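Tumour necrosis factor receptor (Ectromelia virus, PDB 3ON9) probably binds host tumour necrosis factor and chemokines to blunt immune defence, this chain being its SECRET domain, a chemokine-binding beta-sandwich. Local coordinates at residues 11-16 with 65-70; 17-22 with 59-64; 43-48 with 80-85; 99-104 with 143-148. One frame throughout, in Å; residues are numbered along the deposited sequence.

Contact 1: 11-16 with 65-70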
loop_
_atom_site.group_PDB
_atom_site.type_symbol
_atom_site.label_atom_id
_atom_site.label_comp_id
_atom_site.label_asym_id
_atom_site.label_seq_id
_atom_site.Cartn_x
_atom_site.Cartn_y
_atom_site.Cartn_z
ATOM N N VAL A 11 3.892 1.976 -0.476
ATOM C CA VAL A 11 2.516 1.543 -0.627
ATOM C C VAL A 11 1.700 2.248 0.444
ATOM O O VAL A 11 2.042 2.184 1.619
ATOM C CB VAL A 11 2.392 0.004 -0.481
ATOM C CG1 VAL A 11 0.931 -0.418 -0.584
ATOM C CG2 VAL A 11 3.226 -0.697 -1.544
ATOM N N GLU A 12 0.647 2.951 0.031
ATOM C CA GLU A 12 -0.223 3.669 0.953
ATOM C C GLU A 12 -1.643 3.194 0.778
ATOM O O GLU A 12 -2.110 3.028 -0.348
ATOM C CB GLU A 12 -0.201 5.172 0.674
ATOM C CG GLU A 12 1.158 5.811 0.773
ATOM C CD GLU A 12 1.209 7.143 0.041
ATOM O OE1 GLU A 12 0.448 8.067 0.412
ATOM O OE2 GLU A 12 2.007 7.257 -0.912
ATOM N N ILE A 13 -2.331 2.998 1.896
ATOM C CA ILE A 13 -3.735 2.623 1.875
ATOM C C ILE A 13 -4.513 3.537 2.819
ATOM O O ILE A 13 -4.292 3.525 4.034
ATOM C CB ILE A 13 -3.935 1.131 2.295
ATOM C CG1 ILE A 13 -2.990 0.189 1.523
ATOM C CG2 ILE A 13 -5.380 0.708 2.077
ATOM C CD1 ILE A 13 -1.654 -0.116 2.233
ATOM N N ASN A 14 -5.431 4.335 2.271
ATOM C CA ASN A 14 -6.224 5.241 3.099
ATOM C C ASN A 14 -7.668 4.770 3.111
ATOM O O ASN A 14 -8.182 4.351 2.084
ATOM C CB ASN A 14 -6.091 6.682 2.592
ATOM C CG ASN A 14 -4.657 7.160 2.635
ATOM O OD1 ASN A 14 -3.894 6.754 3.514
ATOM N ND2 ASN A 14 -4.267 7.994 1.676
ATOM N N MET A 15 -8.300 4.787 4.280
ATOM C CA MET A 15 -9.564 4.076 4.456
ATOM C C MET A 15 -10.559 4.850 5.310
ATOM O O MET A 15 -10.177 5.495 6.281
ATOM C CB MET A 15 -9.306 2.713 5.119
ATOM C CG MET A 15 -8.348 1.830 4.332
ATOM S SD MET A 15 -8.066 0.235 5.130
ATOM C CE MET A 15 -7.025 0.738 6.505
ATOM N N TYR A 16 -11.834 4.767 4.951
ATOM C CA TYR A 16 -12.892 5.367 5.747
ATOM C C TYR A 16 -14.179 4.586 5.537
ATOM O O TYR A 16 -14.496 4.228 4.415
ATOM C CB TYR A 16 -13.110 6.825 5.322
ATOM C CG TYR A 16 -14.026 7.577 6.252
ATOM C CD1 TYR A 16 -13.512 8.324 7.303
ATOM C CD2 TYR A 16 -15.400 7.513 6.101
ATOM C CE1 TYR A 16 -14.349 8.994 8.179
ATOM C CE2 TYR A 16 -16.242 8.188 6.968
ATOM C CZ TYR A 16 -15.707 8.925 7.996
ATOM O OH TYR A 16 -16.544 9.593 8.854
ATOM N N SER A 65 -2.458 4.301 6.192
ATOM C CA SER A 65 -1.647 3.127 6.479
ATOM C C SER A 65 -0.710 2.884 5.311
ATOM O O SER A 65 -0.882 3.460 4.247
ATOM C CB SER A 65 -2.541 1.902 6.732
ATOM O OG SER A 65 -3.190 1.460 5.546
ATOM N N GLY A 66 0.306 2.045 5.501
ATOM C CA GLY A 66 1.175 1.766 4.377
ATOM C C GLY A 66 2.343 0.878 4.722
ATOM O O GLY A 66 2.542 0.527 5.888
ATOM N N PHE A 67 3.090 0.501 3.685
ATOM C CA PHE A 67 4.334 -0.259 3.819
ATOM C C PHE A 67 5.383 0.447 2.962
ATOM O O PHE A 67 5.050 1.015 1.929
ATOM C CB PHE A 67 4.190 -1.679 3.272
ATOM C CG PHE A 67 2.999 -2.448 3.782
ATOM C CD1 PHE A 67 3.168 -3.446 4.739
ATOM C CD2 PHE A 67 1.729 -2.224 3.261
ATOM C CE1 PHE A 67 2.091 -4.181 5.198
ATOM C CE2 PHE A 67 0.642 -2.951 3.703
ATOM C CZ PHE A 67 0.822 -3.935 4.683
ATOM N N PHE A 68 6.652 0.397 3.358
ATOM C CA PHE A 68 7.686 0.985 2.516
ATOM C C PHE A 68 9.000 0.237 2.632
ATOM O O PHE A 68 9.236 -0.490 3.597
ATOM C CB PHE A 68 7.888 2.467 2.850
ATOM C CG PHE A 68 8.308 2.706 4.268
ATOM C CD1 PHE A 68 9.652 2.805 4.601
ATOM C CD2 PHE A 68 7.362 2.813 5.267
ATOM C CE1 PHE A 68 10.041 3.022 5.922
ATOM C CE2 PHE A 68 7.736 3.032 6.583
ATOM C CZ PHE A 68 9.084 3.131 6.911
ATOM N N THR A 69 9.850 0.422 1.632
ATOM C CA THR A 69 11.102 -0.308 1.554
ATOM C C THR A 69 12.288 0.519 1.986
ATOM O O THR A 69 12.240 1.740 2.060
ATOM C CB THR A 69 11.409 -0.730 0.099
ATOM O OG1 THR A 69 11.681 0.442 -0.691
ATOM C CG2 THR A 69 10.252 -1.478 -0.499
ATOM N N ASN A 70 13.373 -0.188 2.248
ATOM C CA ASN A 70 14.692 0.398 2.230
ATOM C C ASN A 70 14.902 1.037 0.860
ATOM O O ASN A 70 14.398 0.533 -0.139
ATOM C CB ASN A 70 15.709 -0.718 2.457
ATOM C CG ASN A 70 17.137 -0.258 2.250
ATOM O OD1 ASN A 70 17.541 0.791 2.753
ATOM N ND2 ASN A 70 17.912 -1.046 1.516
#
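Val11 to Ile13 pair with Ser65 to Phe67 as antiparallel neighbours in the five-stranded sheet of the SECRET-domain beta-sandwich, deep inside the fold. At the hydrogen-bonded pair Val11-Phe67, Val11 N gives its hydrogen to Phe67 O over 2.8 Å, and Phe67 N returns the bond to Val11 O at 2.9 Å. The next such pair is Ile13-Ser65. Here Ile13 N bonds to Ser65 O at 2.8 Å and nearly straight (172°), while the backbone reply from Ser65 N to Ile13 O is bent and weak. With chi1 at 70°, Ser65 OG sits between its own backbone N and carbonyl carbon and adds a second bond to Ile13 O at 2.8 Å, so that carbonyl takes one weak backbone bond and one from the hydroxyl. Between these pairs, Glu12 and Gly66 form the non-hydrogen-bonded pair, their CA atoms 4.2 Å apart. The Glu12 side of the sheet carries Tyr55 and Tyr126. The other side, with Val11, Ile13, Ser65 and Phe67, turns into the sandwich, where Ile40 and Leu42 of the facing sheet pack on Phe67 and Ile40 also reaches Ser65. Ile13 leans across the strand gap toward Phe67, and its CD1 meets the edge of the ring, near the ring plane, at 3.9 Å from CE2.

Contact 2: 17-22 with 59-64; sequences PVNKTS and VDKLAT
Val18 and Lys61 join the two backbones, Val18 N donating to Lys61 O at 2.8 Å with a fairly straight N-H (164°) that reaches the oxygen tilted from its carbonyl plane. A water extends the link on the other side of Val18, donating to Val18 O and to Asp60 O, 2.8 Å from each. The chain enters this loop through a cis peptide bond before Pro17. Pro17 CB then rests against the root of the lysine side chain, 3.9 Å from Lys61 CB, and that side chain runs past it as far as CD before its ammonium end leads away. Val18 is the buried member: both its methyls straddle Ala63, CG2 at 3.8 Å and CG1 at 3.9 Å from Ala63 CB. With chi1 at -62°, Val18 CG2 stands between the valine's own N and carbonyl carbon and comes within 3.5 Å of Lys61 O. Tyr56 and Val58 of strand 51-59 touch both Val18 and Ala63, enclosing this apolar patch, and Glu37 holds the loop by accepting from Asn19 N. Val59 and Leu62 exchange backbone bonds around Asp60 and Lys61, and the exit loop of strand 8-16 thus leans on a two-residue beta-hairpin closed by a type II' turn.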
loop_
_atom_site.group_PDB
_atom_site.type_symbol
_atom_site.label_atom_id
_atom_site.label_comp_id
_atom_site.label_asym_id
_atom_site.label_seq_id
_atom_site.Cartn_x
_atom_site.Cartn_y
_atom_site.Cartn_z
ATOM N N PRO A 17 -14.920 4.298 6.620
ATOM C CA PRO A 17 -14.585 4.581 8.016
ATOM C C PRO A 17 -13.927 3.375 8.685
ATOM O O PRO A 17 -14.234 2.228 8.337
ATOM C CB PRO A 17 -15.956 4.778 8.673
ATOM C CG PRO A 17 -16.919 3.976 7.800
ATOM C CD PRO A 17 -16.234 3.640 6.493
ATOM N N VAL A 18 -13.042 3.632 9.640
ATOM C CA VAL A 18 -12.526 2.555 10.481
ATOM C C VAL A 18 -13.040 2.734 11.900
ATOM O O VAL A 18 -13.298 3.861 12.346
ATOM C CB VAL A 18 -10.979 2.438 10.465
ATOM C CG1 VAL A 18 -10.488 2.127 9.052
ATOM C CG2 VAL A 18 -10.309 3.694 11.008
ATOM N N ASN A 19 -13.218 1.613 12.593
ATOM C CA ASN A 19 -13.747 1.608 13.945
ATOM C C ASN A 19 -12.716 1.188 14.982
ATOM O O ASN A 19 -12.984 1.258 16.183
ATOM C CB ASN A 19 -14.924 0.647 14.031
ATOM C CG ASN A 19 -16.045 1.028 13.104
ATOM O OD1 ASN A 19 -16.681 2.067 13.282
ATOM N ND2 ASN A 19 -16.299 0.190 12.102
ATOM N N LYS A 20 -11.559 0.730 14.516
ATOM C CA LYS A 20 -10.515 0.219 15.400
ATOM C C LYS A 20 -9.214 0.964 15.177
ATOM O O LYS A 20 -8.871 1.305 14.040
ATOM C CB LYS A 20 -10.272 -1.268 15.143
ATOM C CG LYS A 20 -11.506 -2.151 15.192
ATOM C CD LYS A 20 -12.186 -2.094 16.536
ATOM C CE LYS A 20 -13.384 -3.026 16.552
ATOM N NZ LYS A 20 -14.079 -2.988 17.864
ATOM N N THR A 21 -8.487 1.204 16.263
ATOM C CA THR A 21 -7.202 1.889 16.176
ATOM C C THR A 21 -6.043 0.939 16.447
ATOM O O THR A 21 -4.930 1.158 15.975
ATOM C CB THR A 21 -7.134 3.110 17.120
ATOM O OG1 THR A 21 -7.314 2.693 18.481
ATOM C CG2 THR A 21 -8.229 4.118 16.753
ATOM N N SER A 22 -6.306 -0.123 17.203
ATOM C CA SER A 22 -5.246 -1.073 17.525
ATOM C C SER A 22 -4.998 -2.042 16.389
ATOM O O SER A 22 -5.934 -2.612 15.830
ATOM C CB SER A 22 -5.589 -1.845 18.798
ATOM O OG SER A 22 -5.538 -0.984 19.923
ATOM N N VAL A 59 -7.422 9.176 12.721
ATOM C CA VAL A 59 -8.010 10.377 13.296
ATOM C C VAL A 59 -9.503 10.205 13.131
ATOM O O VAL A 59 -10.008 10.159 12.007
ATOM C CB VAL A 59 -7.560 11.641 12.564
ATOM C CG1 VAL A 59 -8.352 12.863 13.054
ATOM C CG2 VAL A 59 -6.057 11.844 12.746
ATOM N N ASP A 60 -10.190 10.072 14.260
ATOM C CA ASP A 60 -11.603 9.707 14.319
ATOM C C ASP A 60 -11.859 8.378 13.595
ATOM O O ASP A 60 -11.499 7.319 14.112
ATOM C CB ASP A 60 -12.501 10.838 13.832
ATOM C CG ASP A 60 -13.949 10.676 14.279
ATOM O OD1 ASP A 60 -14.230 9.874 15.193
ATOM O OD2 ASP A 60 -14.808 11.362 13.700
ATOM N N LYS A 61 -12.476 8.425 12.420
ATOM C CA LYS A 61 -12.751 7.190 11.685
ATOM C C LYS A 61 -11.942 7.116 10.395
ATOM O O LYS A 61 -12.204 6.267 9.548
ATOM C CB LYS A 61 -14.239 7.053 11.379
ATOM C CG LYS A 61 -15.138 6.937 12.607
ATOM C CD LYS A 61 -16.594 6.823 12.168
ATOM C CE LYS A 61 -17.499 6.426 13.324
ATOM N NZ LYS A 61 -17.768 7.573 14.234
ATOM N N LEU A 62 -10.959 8.006 10.264
ATOM C CA LEU A 62 -10.131 8.091 9.060
ATOM C C LEU A 62 -8.761 7.471 9.314
ATOM O O LEU A 62 -8.069 7.866 10.243
ATOM C CB LEU A 62 -9.944 9.553 8.645
ATOM C CG LEU A 62 -8.977 9.839 7.492
ATOM C CD1 LEU A 62 -9.523 9.253 6.190
ATOM C CD2 LEU A 62 -8.768 11.343 7.364
ATOM N N ALA A 63 -8.370 6.522 8.473
ATOM C CA ALA A 63 -7.079 5.857 8.634
ATOM C C ALA A 63 -6.142 6.109 7.457
ATOM O O ALA A 63 -6.569 6.097 6.306
ATOM C CB ALA A 63 -7.279 4.365 8.814
ATOM N N THR A 64 -4.867 6.331 7.763
ATOM C CA THR A 64 -3.826 6.223 6.753
ATOM C C THR A 64 -2.923 5.069 7.164
ATOM O O THR A 64 -2.671 4.872 8.341
ATOM C CB THR A 64 -3.014 7.533 6.572
ATOM O OG1 THR A 64 -2.097 7.385 5.476
ATOM C CG2 THR A 64 -2.239 7.885 7.832
HETATM O O HOH W 1 -12.269 4.698 14.781
#

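Contact 3: 43-48 with 80-85; sequences THEDCT and QCKINL
Lys82 NZ forms a salt bridge with Asp46 OD2 at 2.7 Å, using the carboxylate's anti lone pair, and also donates in the carbonyl plane to Gln80 O at 2.7 Å. Bends at chi3 (-87°) and chi4 (-74°) turn the lysine back along its own chain toward Gln80, alongside Asp46, to reach both. All this sits at the end of the antiparallel pairing of strands 38-45 and 82-89 in the sandwich's second sheet, where a type II turn from His44 to Cys47 leads the first strand away. Lys82 N still reaches Glu45 O at 3.0 Å, nearly along the C=O axis. On the other side of the same pair, Glu45 N and Lys82 O are badly angled for a direct bond; a water bridges them, accepting from Glu45 N and donating to Lys82 O, and also bonds to Thr43 OG1. Beyond it the pairing is regular, Thr43 and Asn84 trading two backbone bonds. The Thr43 hydroxyl lies against Asn84 CB on the same side of the sheet as the salt bridge. Across the sheet, the Cys47-Cys81 disulfide ties the turn covalently to the residue before Lys82; SG to SG is 2.0 Å, with chi3 at 85°. Ile9 of strand 8-16 touches both cysteines. Ile83 fills in beside the sulfurs, its CD1 3.8 Å from His44 CB and 3.9 Å from Cys47 SG.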
loop_
_atom_site.group_PDB
_atom_site.type_symbol
_atom_site.label_atom_id
_atom_site.label_comp_id
_atom_site.label_asym_id
_atom_site.label_seq_id
_atom_site.Cartn_x
_atom_site.Cartn_y
_atom_site.Cartn_z
ATOM N N THR A 43 2.075 -8.593 -1.059
ATOM C CA THR A 43 3.201 -9.389 -1.564
ATOM C C THR A 43 4.028 -8.586 -2.574
ATOM O O THR A 43 3.594 -7.558 -3.096
ATOM C CB THR A 43 2.780 -10.749 -2.157
ATOM O OG1 THR A 43 1.983 -10.550 -3.325
ATOM C CG2 THR A 43 1.990 -11.572 -1.137
ATOM N N HIS A 44 5.233 -9.066 -2.836
ATOM C CA HIS A 44 6.214 -8.279 -3.565
ATOM C C HIS A 44 7.214 -9.191 -4.249
ATOM O O HIS A 44 8.423 -8.941 -4.214
ATOM C CB HIS A 44 6.926 -7.355 -2.586
ATOM C CG HIS A 44 7.436 -8.066 -1.372
ATOM N ND1 HIS A 44 6.728 -8.146 -0.190
ATOM C CD2 HIS A 44 8.574 -8.774 -1.181
ATOM C CE1 HIS A 44 7.419 -8.860 0.684
ATOM N NE2 HIS A 44 8.544 -9.249 0.110
ATOM N N GLU A 45 6.709 -10.248 -4.881
ATOM C CA GLU A 45 7.576 -11.234 -5.528
ATOM C C GLU A 45 8.422 -10.609 -6.632
ATOM O O GLU A 45 7.914 -9.870 -7.473
ATOM C CB GLU A 45 6.765 -12.410 -6.086
ATOM C CG GLU A 45 7.638 -13.477 -6.754
ATOM C CD GLU A 45 6.878 -14.741 -7.111
ATOM O OE1 GLU A 45 5.655 -14.779 -6.895
ATOM O OE2 GLU A 45 7.505 -15.700 -7.606
ATOM N N ASP A 46 9.721 -10.920 -6.615
ATOM C CA ASP A 46 10.683 -10.454 -7.617
ATOM C C ASP A 46 10.967 -8.949 -7.546
ATOM O O ASP A 46 11.593 -8.384 -8.453
ATOM C CB ASP A 46 10.269 -10.875 -9.035
ATOM C CG ASP A 46 10.350 -12.374 -9.242
ATOM O OD1 ASP A 46 11.263 -12.999 -8.673
ATOM O OD2 ASP A 46 9.504 -12.934 -9.964
ATOM N N CYS A 47 10.523 -8.308 -6.465
ATOM C CA CYS A 47 10.870 -6.909 -6.204
ATOM C C CYS A 47 12.119 -6.915 -5.336
ATOM O O CYS A 47 12.134 -7.538 -4.287
ATOM C CB CYS A 47 9.748 -6.197 -5.442
ATOM S SG CYS A 47 8.146 -6.304 -6.247
ATOM N N THR A 48 13.164 -6.220 -5.773
ATOM C CA THR A 48 14.438 -6.277 -5.061
ATOM C C THR A 48 14.418 -5.457 -3.759
ATOM O O THR A 48 14.841 -5.943 -2.720
ATOM C CB THR A 48 15.630 -5.839 -5.951
ATOM O OG1 THR A 48 15.469 -6.358 -7.277
ATOM C CG2 THR A 48 16.945 -6.370 -5.366
ATOM N N GLN A 80 11.042 -9.122 -12.626
ATOM C CA GLN A 80 9.878 -8.260 -12.801
ATOM C C GLN A 80 9.103 -8.116 -11.494
ATOM O O GLN A 80 8.454 -9.051 -11.047
ATOM C CB GLN A 80 8.967 -8.806 -13.905
ATOM C CG GLN A 80 9.619 -8.920 -15.285
ATOM C CD GLN A 80 10.131 -7.586 -15.826
ATOM O OE1 GLN A 80 9.401 -6.591 -15.864
ATOM N NE2 GLN A 80 11.391 -7.567 -16.251
ATOM N N CYS A 81 9.196 -6.943 -10.878
ATOM C CA CYS A 81 8.565 -6.691 -9.586
ATOM C C CYS A 81 7.042 -6.798 -9.695
ATOM O O CYS A 81 6.430 -6.200 -10.582
ATOM C CB CYS A 81 8.970 -5.302 -9.095
ATOM S SG CYS A 81 8.157 -4.744 -7.569
ATOM N N LYS A 82 6.442 -7.598 -8.818
ATOM C CA LYS A 82 4.992 -7.773 -8.793
ATOM C C LYS A 82 4.468 -7.406 -7.405
ATOM O O LYS A 82 4.757 -8.094 -6.425
ATOM C CB LYS A 82 4.634 -9.229 -9.153
ATOM C CG LYS A 82 5.095 -9.650 -10.555
ATOM C CD LYS A 82 5.050 -11.175 -10.756
ATOM C CE LYS A 82 6.336 -11.842 -10.292
ATOM N NZ LYS A 82 7.470 -11.601 -11.237
ATOM N N ILE A 83 3.713 -6.310 -7.317
ATOM C CA ILE A 83 3.113 -5.887 -6.055
ATOM C C ILE A 83 1.647 -6.293 -6.040
ATOM O O ILE A 83 0.872 -5.854 -6.892
ATOM C CB ILE A 83 3.215 -4.363 -5.867
ATOM C CG1 ILE A 83 4.679 -3.933 -5.718
ATOM C CG2 ILE A 83 2.398 -3.910 -4.666
ATOM C CD1 ILE A 83 5.336 -4.366 -4.403
ATOM N N ASN A 84 1.266 -7.150 -5.099
ATOM C CA ASN A 84 -0.142 -7.496 -4.913
ATOM C C ASN A 84 -0.600 -7.010 -3.559
ATOM O O ASN A 84 0.113 -7.133 -2.565
ATOM C CB ASN A 84 -0.385 -9.009 -5.008
ATOM C CG ASN A 84 -0.108 -9.566 -6.392
ATOM O OD1 ASN A 84 -0.277 -8.872 -7.407
ATOM N ND2 ASN A 84 0.304 -10.833 -6.444
ATOM N N LEU A 85 -1.806 -6.474 -3.511
ATOM C CA LEU A 85 -2.332 -5.915 -2.285
ATOM C C LEU A 85 -3.788 -6.309 -2.178
ATOM O O LEU A 85 -4.537 -6.161 -3.134
ATOM C CB LEU A 85 -2.241 -4.391 -2.365
ATOM C CG LEU A 85 -2.437 -3.598 -1.089
ATOM C CD1 LEU A 85 -1.301 -3.904 -0.091
ATOM C CD2 LEU A 85 -2.485 -2.108 -1.414
HETATM O O HOH W 2 3.801 -10.457 -5.480
HETATM O O HOH W 3 10.580 -11.977 -13.018
#

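Contact 4: 99-104 with 143-148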
loop_
_atom_site.group_PDB
_atom_site.type_symbol
_atom_site.label_atom_id
_atom_site.label_comp_id
_atom_site.label_asym_id
_atom_site.label_seq_id
_atom_site.Cartn_x
_atom_site.Cartn_y
_atom_site.Cartn_z
ATOM N N THR A 99 -9.212 -0.809 -10.405
ATOM C CA THR A 99 -8.529 -0.399 -11.620
ATOM C C THR A 99 -7.817 0.909 -11.354
ATOM O O THR A 99 -8.413 1.832 -10.794
ATOM C CB THR A 99 -9.542 -0.219 -12.763
ATOM O OG1 THR A 99 -10.130 -1.488 -13.065
ATOM C CG2 THR A 99 -8.870 0.323 -14.012
ATOM N N PRO A 100 -6.538 1.000 -11.751
ATOM C CA PRO A 100 -5.760 2.215 -11.481
ATOM C C PRO A 100 -6.213 3.364 -12.370
ATOM O O PRO A 100 -6.870 3.148 -13.390
ATOM C CB PRO A 100 -4.320 1.825 -11.852
ATOM C CG PRO A 100 -4.375 0.487 -12.434
ATOM C CD PRO A 100 -5.786 0.008 -12.533
ATOM N N THR A 101 -5.855 4.582 -11.992
ATOM C CA THR A 101 -6.306 5.727 -12.771
ATOM C C THR A 101 -5.414 6.027 -13.976
ATOM O O THR A 101 -5.770 6.842 -14.815
ATOM C CB THR A 101 -6.439 6.981 -11.899
ATOM O OG1 THR A 101 -5.154 7.329 -11.381
ATOM C CG2 THR A 101 -7.428 6.746 -10.761
ATOM N N THR A 102 -4.249 5.386 -14.057
ATOM C CA THR A 102 -3.378 5.512 -15.228
ATOM C C THR A 102 -2.753 4.164 -15.535
ATOM O O THR A 102 -2.695 3.310 -14.661
ATOM C CB THR A 102 -2.244 6.518 -14.995
ATOM O OG1 THR A 102 -1.411 6.066 -13.918
ATOM C CG2 THR A 102 -2.809 7.894 -14.647
ATOM N N LYS A 103 -2.270 3.980 -16.761
ATOM C CA LYS A 103 -1.575 2.731 -17.089
ATOM C C LYS A 103 -0.278 2.915 -17.872
ATOM O O LYS A 103 0.337 1.937 -18.308
ATOM C CB LYS A 103 -2.503 1.752 -17.813
ATOM C CG LYS A 103 -3.104 2.247 -19.119
ATOM C CD LYS A 103 -3.768 1.061 -19.801
ATOM C CE LYS A 103 -4.268 1.386 -21.189
ATOM N NZ LYS A 103 -4.819 0.151 -21.806
ATOM N N VAL A 104 0.152 4.163 -18.021
ATOM C CA VAL A 104 1.413 4.466 -18.689
ATOM C C VAL A 104 2.483 4.844 -17.663
ATOM O O VAL A 104 2.349 5.841 -16.949
ATOM C CB VAL A 104 1.251 5.613 -19.703
ATOM C CG1 VAL A 104 2.599 5.954 -20.342
ATOM C CG2 VAL A 104 0.223 5.237 -20.756
ATOM N N ALA A 143 -2.344 4.819 -8.845
ATOM C CA ALA A 143 -3.384 5.270 -7.913
ATOM C C ALA A 143 -4.720 4.574 -8.128
ATOM O O ALA A 143 -5.128 4.336 -9.265
ATOM C CB ALA A 143 -3.554 6.799 -7.980
ATOM N N TYR A 144 -5.379 4.218 -7.024
ATOM C CA TYR A 144 -6.688 3.579 -7.068
ATOM C C TYR A 144 -7.620 4.292 -6.097
ATOM O O TYR A 144 -7.206 4.666 -4.997
ATOM C CB TYR A 144 -6.604 2.116 -6.629
ATOM C CG TYR A 144 -5.571 1.259 -7.331
ATOM C CD1 TYR A 144 -5.958 0.306 -8.254
ATOM C CD2 TYR A 144 -4.217 1.380 -7.036
ATOM C CE1 TYR A 144 -5.021 -0.493 -8.894
ATOM C CE2 TYR A 144 -3.273 0.582 -7.662
ATOM C CZ TYR A 144 -3.688 -0.356 -8.587
ATOM O OH TYR A 144 -2.772 -1.160 -9.224
ATOM N N HIS A 145 -8.879 4.466 -6.494
ATOM C CA HIS A 145 -9.872 5.091 -5.623
ATOM C C HIS A 145 -11.246 4.456 -5.815
ATOM O O HIS A 145 -11.724 4.369 -6.948
ATOM C CB HIS A 145 -9.998 6.592 -5.945
ATOM C CG HIS A 145 -8.692 7.322 -5.967
ATOM N ND1 HIS A 145 -7.954 7.563 -4.827
ATOM C CD2 HIS A 145 -7.995 7.874 -6.990
ATOM C CE1 HIS A 145 -6.856 8.219 -5.148
ATOM N NE2 HIS A 145 -6.857 8.426 -6.458
ATOM N N THR A 146 -11.884 4.025 -4.728
ATOM C CA THR A 146 -13.250 3.492 -4.832
ATOM C C THR A 146 -14.322 4.570 -4.810
ATOM O O THR A 146 -15.442 4.346 -5.277
ATOM C CB THR A 146 -13.568 2.480 -3.718
ATOM O OG1 THR A 146 -13.533 3.131 -2.437
ATOM C CG2 THR A 146 -12.558 1.334 -3.737
ATOM N N SER A 147 -13.984 5.729 -4.259
ATOM C CA SER A 147 -14.935 6.819 -4.115
ATOM C C SER A 147 -14.169 8.133 -4.069
ATOM O O SER A 147 -13.119 8.263 -4.705
ATOM C CB SER A 147 -15.770 6.623 -2.849
ATOM O OG SER A 147 -16.852 7.548 -2.779
ATOM N N TYR A 148 -14.696 9.105 -3.332
ATOM C CA TYR A 148 -14.006 10.378 -3.173
ATOM C C TYR A 148 -12.649 10.144 -2.543
ATOM O O TYR A 148 -12.496 9.269 -1.675
ATOM C CB TYR A 148 -14.831 11.358 -2.332
ATOM C CG TYR A 148 -16.172 11.680 -2.938
ATOM C CD1 TYR A 148 -16.262 12.478 -4.068
ATOM C CD2 TYR A 148 -17.340 11.183 -2.381
ATOM C CE1 TYR A 148 -17.492 12.781 -4.638
ATOM C CE2 TYR A 148 -18.572 11.483 -2.932
ATOM C CZ TYR A 148 -18.641 12.276 -4.060
ATOM O OH TYR A 148 -19.874 12.572 -4.607
HETATM O O HOH W 4 -9.537 3.413 -9.160
HETATM O O HOH W 5 -2.566 6.203 -11.417
#
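Pro100 lies flat against Tyr144 in the tight half of this contact. Its CB sits over one face of the phenol ring, 4.1 Å from the centroid, a CH-pi contact displaced toward the rim, while Pro100 CG lies 3.7 Å from Tyr144 CE1. Glu111 and Val113 of strand 110-116 also touch Tyr144. Beside it Thr101 N donates to Ala143 O at 2.8 Å, somewhat bent at the hydrogen (144°), and Pro100 CA makes a CA-H...O contact to the same oxygen, 3.1 Å away. Strand 140-145 is an outermost strand of the five-stranded sheet in the beta-sandwich; Tyr144 bonds through its backbone to Val125 on the inner side, and the loop after strand 95-97 comes up to its outer edge. Toward solvent the fit slackens and water replaces direct bonding. One water accepts from Ala143 N at 2.9 Å and also joins the hydroxyls Thr101 OG1 and Thr102 OG1; another takes the hydrogen of His145 N and lies close to Thr99 O. The imidazole of His145, held at ND1 by Asp124, gains only a loose touch here, Thr101 CG2 approaching its CD2 obliquely to 4.0 Å.

In the fold
Contacts 1, 2 and 4 all reach the five-stranded antiparallel sheet, whereas contact 3 belongs to the mixed sheet facing it. Contact 1 pairs strands 8-16 and 62-69 near the middle of the domain; contact 2, its centre about 14 Å away, takes over just past that pairing, where the loop after strand 8-16 meets the hairpin leading into strand 62-69. Met15 N and Ala63 O probably bond where the two meet. Along the chain, contact 2 nests inside contact 1, contact 3 crosses both, and contact 4 follows. Leu85 packs on Val11 and Ile13, joining contacts 1 and 3. Contacts 2 and 3, a loop-to-hairpin contact and a disulfide-linked strand end, lie on opposite sides of the centre, about 27 Å apart.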